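Local coordinates for protein rhamnogalacturonan endolyase YesW (Bacillus subtilis, PDB 2ZUX) that cleaves type I rhamnogalacturonan of plant cell-wall pectin endolytically by elimination, and needs calcium or manganese for activity, at residues 331-334 with 339-342; 345-350 with 354-359; 53-58 with 510-515. All blocks are in the same frame, centred on the assembly; numbering follows the deposited sequence.

Interaction 1 (331-334 with 339-342); sequences ADVD and DEII. With CA (calcium ion), chain L; CA (calcium ion), chain K.
E340 reaches across to D332 and D334 through a shared calcium ion. Both its carboxylate oxygens hold this first calcium, OE1 at 2.4 Å, while D332 OD1 and D334 OD1, the latter at 2.1 Å, bind the same ion from the other segment; D336 and the carbonyl of K338 complete the site. E340 OE2 also binds a second calcium and so bridges the two ions, whereas D334 spans them with one oxygen each, OD2 going to the second; D336, D349 and H350 supply the rest. The two ions probably offset the mutual repulsion of these closely set carboxylates. The planes of D334 and E340 stand 56° apart. Acidic ligands at alternate positions followed by a backbone carbonyl and a bidentate glutamate form a DxDxDG calcium-binding loop, here joining strands 329-331 and 340-343 of one propeller sheet. In the second shell, G337 bonds D332, and V333 N donates to E340 OE1 at 2.9 Å, nearly along the C-O axis, helping to fix the carboxylate's rotation. E340 gets there by a bend at chi2 (76°). Along the backbone, A331 and E340 form an antiparallel hydrogen-bonded pair. Further out, V333 CG1 meets I342 CD1 at 4.1 Å, and D339 forms a salt bridge with R3.

Interaction 2 (345-350 with 354-359); sequences SMAVDH and GMYSTG. With CA (calcium ion), chain K.
A347 and its partners on 354-357 carry most of the backbone bonding between these two strands, which run antiparallel with their axes 4.7 Å apart at closest approach. M355 N donates to A347 O at 2.8 Å, and A347 N to Y356 O at 3.1 Å. Beyond the strand ends T358 N gives a nearly straight bond to S345 O, with an angle of 172° at the hydrogen. S357 OG closes an ST turn by accepting from G359 N. A CA-H...O contact runs from S357 CA to S345 O as well, and another from M346 CA to Y356 O.

Among the apolar contacts, A347 and Y356 share one face of the sheet. The methyl CB of A347 sits over one face of the Y356 ring, offset toward its rim and 3.8 Å from the centroid, a CH-pi contact. With CG placed between the backbone N and carbonyl carbon (chi1 63°), the ring folds back across the neighbouring strand, while its hydroxyl bonds to A398 O and R396. Replacing Y356 by an alanine would probably leave the A347 methyl without its aromatic cover and deprive A398 O of its hydroxyl partner. At the turn end, M355 crosses D349 at about a right angle, its CG 3.7 Å from D349 CB, and its SD also packs against A347 CB.

Metal bonds mark the hairpin end. D349 OD1 binds calcium at 2.4 Å and H350 ND1 at 2.6 Å, the metal lying in the plane of the imidazole at its edge; D334, D336 and E340 are the other ligands. The whole is a beta hairpin forming the last two strands of a four-stranded antiparallel propeller blade, with a calcium site where the first of them runs out into the connecting loop.

Interaction 3 (53-58 with 510-515); sequences TTNYVD and DWREEV. With CA (calcium ion), chain E.
D510 OD2 takes two bonds: R512 NH1, from its own segment, donates to its syn lone pair at 2.9 Å, and a water that also bonds T53 OG1 and T54 OG1 donates to it. The other oxygen, OD1, accepts from R512 NE and R512 N on the same face of the carboxylate, and from a second water at 2.7 Å. NE and NH1 thus hold the carboxylate side-on in a salt bridge, while the bond from R512 N makes an Asx turn. Bends at chi2 and chi3 (76° and 59°) fold the arginine back to D510 and lay its CD over the centre of the W511 ring. T54 also has a polar partner in W25, and R512 one in I532. Direct contact is slight: T54 OG1 lies 3.2 Å from D510 CB, and N55 CB packs 3.6 Å from D510 OD2. A third water joins T54 OG1 to W511 N, weakly at the latter. The water on OD1 also binds a calcium ion, held besides by the carbonyls of D510 and R512, both carboxylate oxygens of E514, D506 and L508. At this point the N-terminal beta-sheet domain is joined mainly by water to a propeller loop probably held in shape by its own salt bridge, Asx turn and calcium.

How the interactions relate
Interactions 1 and 2 belong to one propeller blade: strands 340-343 and 346-348 are neighbours in its sheet, joined by a probable hydrogen bond from I341 N to V348 O (2.9 Å), and the second calcium of interaction 1 takes ligands from both. Interaction 1 is buried and dominated by carboxylate-metal bonds; interaction 2, partly buried, relies more on strand pairing and apolar side chains. Interaction 3 lies about 30 Å from the first, centre to centre, and on the opposite side of the chain's centre from the second. Although buried too, it joins distant parts of the sequence across a domain boundary; its calcium takes its protein ligands from the propeller side (D506 to E514), and water does much of the bridging.

Interaction 1 (331-334 with 339-342)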
loop_
_atom_site.group_PDB
_atom_site.type_symbol
_atom_site.label_atom_id
_atom_site.label_comp_id
_atom_site.label_asym_id
_atom_site.label_seq_id
_atom_site.Cartn_x
_atom_site.Cartn_y
_atom_site.Cartn_z
ATOM N N ALA A 331 6.865 -5.970 -9.056
ATOM C CA ALA A 331 7.196 -7.358 -8.759
ATOM C C ALA A 331 8.287 -7.838 -9.686
ATOM O O ALA A 331 8.410 -7.362 -10.817
ATOM C CB ALA A 331 5.965 -8.257 -8.910
ATOM N N ASP A 332 9.050 -8.820 -9.221
ATOM C CA ASP A 332 9.973 -9.520 -10.102
ATOM C C ASP A 332 9.152 -10.549 -10.868
ATOM O O ASP A 332 8.798 -11.601 -10.331
ATOM C CB ASP A 332 11.086 -10.192 -9.298
ATOM C CG ASP A 332 12.004 -11.038 -10.165
ATOM O OD1 ASP A 332 12.008 -10.863 -11.399
ATOM O OD2 ASP A 332 12.724 -11.888 -9.603
ATOM N N VAL A 333 8.828 -10.228 -12.114
ATOM C CA VAL A 333 7.948 -11.074 -12.918
ATOM C C VAL A 333 8.720 -12.037 -13.814
ATOM O O VAL A 333 8.180 -13.052 -14.228
ATOM C CB VAL A 333 6.969 -10.240 -13.796
ATOM C CG1 VAL A 333 6.110 -9.320 -12.930
ATOM C CG2 VAL A 333 7.715 -9.456 -14.894
ATOM N N ASP A 334 9.974 -11.708 -14.114
ATOM C CA ASP A 334 10.753 -12.488 -15.086
ATOM C C ASP A 334 11.819 -13.379 -14.447
ATOM O O ASP A 334 12.559 -14.069 -15.154
ATOM C CB ASP A 334 11.339 -11.578 -16.186
ATOM C CG ASP A 334 12.255 -10.502 -15.638
ATOM O OD1 ASP A 334 12.624 -10.586 -14.450
ATOM O OD2 ASP A 334 12.610 -9.564 -16.391
ATOM N N ASP A 339 13.106 -6.036 -9.834
ATOM C CA ASP A 339 11.694 -5.675 -9.977
ATOM C C ASP A 339 11.363 -5.020 -11.303
ATOM O O ASP A 339 12.093 -4.168 -11.800
ATOM C CB ASP A 339 11.252 -4.756 -8.834
ATOM C CG ASP A 339 11.130 -5.479 -7.516
ATOM O OD1 ASP A 339 10.827 -6.695 -7.522
ATOM O OD2 ASP A 339 11.345 -4.835 -6.474
ATOM N N GLU A 340 10.233 -5.450 -11.849
ATOM C CA GLU A 340 9.600 -4.813 -12.977
ATOM C C GLU A 340 8.376 -4.041 -12.485
ATOM O O GLU A 340 7.934 -4.198 -11.333
ATOM C CB GLU A 340 9.212 -5.873 -14.006
ATOM C CG GLU A 340 10.415 -6.447 -14.794
ATOM C CD GLU A 340 11.251 -7.447 -13.989
ATOM O OE1 GLU A 340 10.676 -8.321 -13.297
ATOM O OE2 GLU A 340 12.513 -7.371 -14.042
ATOM N N ILE A 341 7.833 -3.206 -13.361
ATOM C CA ILE A 341 6.706 -2.339 -13.031
ATOM C C ILE A 341 5.507 -2.747 -13.885
ATOM O O ILE A 341 5.596 -2.755 -15.115
ATOM C CB ILE A 341 7.057 -0.861 -13.295
ATOM C CG1 ILE A 341 8.284 -0.435 -12.475
ATOM C CG2 ILE A 341 5.859 0.040 -12.991
ATOM C CD1 ILE A 341 9.068 0.717 -13.078
ATOM N N ILE A 342 4.403 -3.095 -13.225
ATOM C CA ILE A 342 3.152 -3.395 -13.909
ATOM C C ILE A 342 2.350 -2.099 -13.931
ATOM O O ILE A 342 1.815 -1.660 -12.904
ATOM C CB ILE A 342 2.364 -4.538 -13.219
ATOM C CG1 ILE A 342 3.198 -5.830 -13.140
ATOM C CG2 ILE A 342 1.038 -4.799 -13.943
ATOM C CD1 ILE A 342 3.715 -6.331 -14.483
HETATM CA CA CA L . 12.793 -9.241 -12.801
HETATM CA CA CA K . 14.073 -7.718 -15.778
#

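Interaction 2 (345-350 with 354-359)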
loop_
_atom_site.group_PDB
_atom_site.type_symbol
_atom_site.label_atom_id
_atom_site.label_comp_id
_atom_site.label_asym_id
_atom_site.label_seq_id
_atom_site.Cartn_x
_atom_site.Cartn_y
_atom_site.Cartn_z
ATOM N N SER A 345 -2.006 -1.752 -18.302
ATOM C CA SER A 345 -1.974 -2.704 -19.412
ATOM C C SER A 345 -0.587 -2.887 -20.014
ATOM O O SER A 345 -0.411 -3.662 -20.959
ATOM C CB SER A 345 -2.954 -2.255 -20.495
ATOM O OG SER A 345 -4.282 -2.324 -20.007
ATOM N N MET A 346 0.397 -2.174 -19.483
ATOM C CA MET A 346 1.768 -2.330 -19.966
ATOM C C MET A 346 2.713 -2.695 -18.825
ATOM O O MET A 346 2.334 -2.651 -17.647
ATOM C CB MET A 346 2.230 -1.062 -20.691
ATOM C CG MET A 346 2.550 0.078 -19.760
ATOM S SD MET A 346 2.778 1.613 -20.649
ATOM C CE MET A 346 4.111 2.380 -19.719
ATOM N N ALA A 347 3.938 -3.064 -19.176
ATOM C CA ALA A 347 4.944 -3.380 -18.174
ATOM C C ALA A 347 6.263 -2.782 -18.603
ATOM O O ALA A 347 6.549 -2.685 -19.812
ATOM C CB ALA A 347 5.074 -4.869 -17.978
ATOM N N VAL A 348 7.052 -2.377 -17.609
ATOM C CA VAL A 348 8.339 -1.730 -17.814
ATOM C C VAL A 348 9.388 -2.546 -17.077
ATOM O O VAL A 348 9.192 -2.921 -15.921
ATOM C CB VAL A 348 8.309 -0.276 -17.288
ATOM C CG1 VAL A 348 9.661 0.425 -17.485
ATOM C CG2 VAL A 348 7.196 0.506 -17.969
ATOM N N ASP A 349 10.501 -2.810 -17.761
ATOM C CA ASP A 349 11.585 -3.621 -17.214
ATOM C C ASP A 349 12.393 -2.850 -16.177
ATOM O O ASP A 349 12.261 -1.629 -16.049
ATOM C CB ASP A 349 12.477 -4.098 -18.366
ATOM C CG ASP A 349 13.136 -5.434 -18.102
ATOM O OD1 ASP A 349 13.012 -6.006 -16.997
ATOM O OD2 ASP A 349 13.789 -5.926 -19.048
ATOM N N HIS A 350 13.254 -3.574 -15.461
ATOM C CA HIS A 350 14.035 -2.998 -14.372
ATOM C C HIS A 350 15.001 -1.906 -14.843
ATOM O O HIS A 350 15.472 -1.107 -14.039
ATOM C CB HIS A 350 14.811 -4.107 -13.659
ATOM C CG HIS A 350 15.913 -4.692 -14.483
ATOM N ND1 HIS A 350 15.756 -5.829 -15.247
ATOM C CD2 HIS A 350 17.188 -4.279 -14.676
ATOM C CE1 HIS A 350 16.894 -6.097 -15.867
ATOM N NE2 HIS A 350 17.775 -5.168 -15.543
ATOM N N GLY A 354 10.431 -0.538 -22.094
ATOM C CA GLY A 354 9.085 -1.078 -22.215
ATOM C C GLY A 354 9.154 -2.554 -22.556
ATOM O O GLY A 354 9.906 -2.944 -23.454
ATOM N N MET A 355 8.379 -3.374 -21.848
ATOM C CA MET A 355 8.361 -4.827 -22.076
ATOM C C MET A 355 7.256 -5.265 -23.034
ATOM O O MET A 355 7.510 -5.990 -24.002
ATOM C CB MET A 355 8.201 -5.581 -20.757
ATOM C CG MET A 355 9.367 -5.406 -19.821
ATOM S SD MET A 355 9.017 -5.978 -18.148
ATOM C CE MET A 355 8.867 -7.745 -18.388
ATOM N N TYR A 356 6.027 -4.848 -22.744
ATOM C CA TYR A 356 4.876 -5.195 -23.558
ATOM C C TYR A 356 3.748 -4.232 -23.254
ATOM O O TYR A 356 3.759 -3.551 -22.222
ATOM C CB TYR A 356 4.401 -6.632 -23.273
ATOM C CG TYR A 356 3.909 -6.875 -21.851
ATOM C CD1 TYR A 356 2.647 -6.434 -21.434
ATOM C CD2 TYR A 356 4.697 -7.564 -20.929
ATOM C CE1 TYR A 356 2.192 -6.657 -20.134
ATOM C CE2 TYR A 356 4.249 -7.804 -19.625
ATOM C CZ TYR A 356 2.996 -7.342 -19.238
ATOM O OH TYR A 356 2.538 -7.561 -17.959
ATOM N N SER A 357 2.767 -4.203 -24.146
ATOM C CA SER A 357 1.477 -3.579 -23.888
ATOM C C SER A 357 0.397 -4.525 -24.380
ATOM O O SER A 357 0.503 -5.048 -25.497
ATOM C CB SER A 357 1.354 -2.262 -24.636
ATOM O OG SER A 357 0.019 -1.796 -24.537
ATOM N N THR A 358 -0.636 -4.756 -23.574
ATOM C CA THR A 358 -1.753 -5.582 -24.039
ATOM C C THR A 358 -2.654 -4.789 -24.982
ATOM O O THR A 358 -3.501 -5.364 -25.651
ATOM C CB THR A 358 -2.617 -6.101 -22.890
ATOM O OG1 THR A 358 -3.290 -4.992 -22.285
ATOM C CG2 THR A 358 -1.775 -6.848 -21.860
ATOM N N GLY A 359 -2.472 -3.471 -25.017
ATOM C CA GLY A 359 -3.300 -2.604 -25.851
ATOM C C GLY A 359 -4.702 -2.378 -25.323
ATOM O O GLY A 359 -5.501 -1.710 -25.979
HETATM CA CA CA K . 14.073 -7.718 -15.778
#

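Interaction 3 (53-58 with 510-515)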
loop_
_atom_site.group_PDB
_atom_site.type_symbol
_atom_site.label_atom_id
_atom_site.label_comp_id
_atom_site.label_asym_id
_atom_site.label_seq_id
_atom_site.Cartn_x
_atom_site.Cartn_y
_atom_site.Cartn_z
ATOM N N THR A 53 3.016 -21.904 16.384
ATOM C CA THR A 53 2.204 -20.818 15.844
ATOM C C THR A 53 2.406 -19.521 16.627
ATOM O O THR A 53 2.639 -19.546 17.845
ATOM C CB THR A 53 0.708 -21.182 15.780
ATOM O OG1 THR A 53 0.034 -20.247 14.935
ATOM C CG2 THR A 53 0.071 -21.166 17.164
ATOM N N THR A 54 2.316 -18.394 15.925
ATOM C CA THR A 54 2.612 -17.099 16.541
ATOM C C THR A 54 1.380 -16.359 17.066
ATOM O O THR A 54 1.292 -15.130 16.994
ATOM C CB THR A 54 3.540 -16.196 15.676
ATOM O OG1 THR A 54 2.862 -15.748 14.501
ATOM C CG2 THR A 54 4.805 -16.935 15.278
ATOM N N ASN A 55 0.424 -17.123 17.581
ATOM C CA ASN A 55 -0.649 -16.562 18.393
ATOM C C ASN A 55 -0.956 -17.483 19.574
ATOM O O ASN A 55 -0.707 -18.692 19.516
ATOM C CB ASN A 55 -1.898 -16.176 17.574
ATOM C CG ASN A 55 -2.611 -17.358 16.938
ATOM O OD1 ASN A 55 -2.091 -18.473 16.851
ATOM N ND2 ASN A 55 -3.806 -17.096 16.452
ATOM N N TYR A 56 -1.468 -16.896 20.646
ATOM C CA TYR A 56 -1.663 -17.607 21.899
ATOM C C TYR A 56 -2.783 -16.934 22.667
ATOM O O TYR A 56 -2.843 -15.709 22.723
ATOM C CB TYR A 56 -0.367 -17.564 22.710
ATOM C CG TYR A 56 -0.368 -18.462 23.925
ATOM C CD1 TYR A 56 0.059 -19.787 23.839
ATOM C CD2 TYR A 56 -0.791 -17.985 25.166
ATOM C CE1 TYR A 56 0.056 -20.612 24.957
ATOM C CE2 TYR A 56 -0.796 -18.803 26.288
ATOM C CZ TYR A 56 -0.374 -20.113 26.172
ATOM O OH TYR A 56 -0.375 -20.931 27.278
ATOM N N VAL A 57 -3.671 -17.729 23.253
ATOM C CA VAL A 57 -4.729 -17.170 24.094
ATOM C C VAL A 57 -4.427 -17.471 25.562
ATOM O O VAL A 57 -4.370 -18.639 25.965
ATOM C CB VAL A 57 -6.138 -17.675 23.677
ATOM C CG1 VAL A 57 -7.218 -17.134 24.614
ATOM C CG2 VAL A 57 -6.449 -17.271 22.243
ATOM N N ASP A 58 -4.198 -16.415 26.338
ATOM C CA ASP A 58 -3.961 -16.529 27.779
ATOM C C ASP A 58 -5.269 -16.303 28.531
ATOM O O ASP A 58 -5.721 -15.169 28.701
ATOM C CB ASP A 58 -2.882 -15.536 28.235
ATOM C CG ASP A 58 -2.607 -15.597 29.741
ATOM O OD1 ASP A 58 -2.985 -16.589 30.412
ATOM O OD2 ASP A 58 -1.991 -14.643 30.251
ATOM N N ASP A 510 0.809 -11.366 14.326
ATOM C CA ASP A 510 1.059 -12.427 13.353
ATOM C C ASP A 510 0.643 -12.025 11.943
ATOM O O ASP A 510 0.331 -10.862 11.684
ATOM C CB ASP A 510 0.431 -13.765 13.801
ATOM C CG ASP A 510 -1.096 -13.787 13.717
ATOM O OD1 ASP A 510 -1.720 -12.920 13.057
ATOM O OD2 ASP A 510 -1.681 -14.737 14.287
ATOM N N TRP A 511 0.637 -12.994 11.039
ATOM C CA TRP A 511 0.540 -12.726 9.607
ATOM C C TRP A 511 -0.755 -12.074 9.133
ATOM O O TRP A 511 -0.790 -11.558 8.012
ATOM C CB TRP A 511 0.796 -14.009 8.817
ATOM C CG TRP A 511 -0.228 -15.081 9.034
ATOM C CD1 TRP A 511 -0.248 -15.996 10.048
ATOM C CD2 TRP A 511 -1.372 -15.367 8.212
ATOM N NE1 TRP A 511 -1.338 -16.829 9.913
ATOM C CE2 TRP A 511 -2.050 -16.460 8.802
ATOM C CE3 TRP A 511 -1.898 -14.798 7.041
ATOM C CZ2 TRP A 511 -3.218 -17.006 8.253
ATOM C CZ3 TRP A 511 -3.061 -15.349 6.497
ATOM C CH2 TRP A 511 -3.707 -16.436 7.108
ATOM N N ARG A 512 -1.811 -12.080 9.944
ATOM C CA ARG A 512 -3.034 -11.420 9.502
ATOM C C ARG A 512 -2.811 -9.913 9.381
ATOM O O ARG A 512 -1.923 -9.347 10.022
ATOM C CB ARG A 512 -4.219 -11.745 10.409
ATOM C CG ARG A 512 -4.940 -13.053 10.050
ATOM C CD ARG A 512 -4.181 -14.308 10.495
ATOM N NE ARG A 512 -3.945 -14.370 11.941
ATOM C CZ ARG A 512 -4.852 -14.748 12.838
ATOM N NH1 ARG A 512 -4.527 -14.775 14.121
ATOM N NH2 ARG A 512 -6.078 -15.091 12.463
ATOM N N GLU A 513 -3.606 -9.270 8.534
ATOM C CA GLU A 513 -3.440 -7.855 8.268
ATOM C C GLU A 513 -4.231 -6.993 9.247
ATOM O O GLU A 513 -5.366 -7.299 9.564
ATOM C CB GLU A 513 -3.872 -7.567 6.836
ATOM C CG GLU A 513 -3.094 -8.365 5.810
ATOM C CD GLU A 513 -3.548 -8.089 4.398
ATOM O OE1 GLU A 513 -4.458 -8.805 3.934
ATOM O OE2 GLU A 513 -3.008 -7.142 3.779
ATOM N N GLU A 514 -3.600 -5.921 9.714
ATOM C CA GLU A 514 -4.277 -4.910 10.525
ATOM C C GLU A 514 -4.981 -3.922 9.610
ATOM O O GLU A 514 -4.638 -3.790 8.423
ATOM C CB GLU A 514 -3.275 -4.158 11.399
ATOM C CG GLU A 514 -2.763 -4.933 12.608
ATOM C CD GLU A 514 -2.054 -6.234 12.244
ATOM O OE1 GLU A 514 -1.068 -6.197 11.467
ATOM O OE2 GLU A 514 -2.487 -7.308 12.731
ATOM N N VAL A 515 -5.977 -3.237 10.161
ATOM C CA VAL A 515 -6.642 -2.154 9.447
ATOM C C VAL A 515 -6.522 -0.887 10.265
ATOM O O VAL A 515 -6.760 -0.891 11.476
ATOM C CB VAL A 515 -8.130 -2.427 9.203
ATOM C CG1 VAL A 515 -8.699 -1.387 8.247
ATOM C CG2 VAL A 515 -8.341 -3.813 8.648
HETATM CA CA CA E . -0.662 -8.744 11.849
HETATM O O HOH W 1 0.022 -17.226 14.000
HETATM O O HOH W 2 2.467 -15.766 11.721
HETATM O O HOH W 3 -1.980 -10.242 13.256
#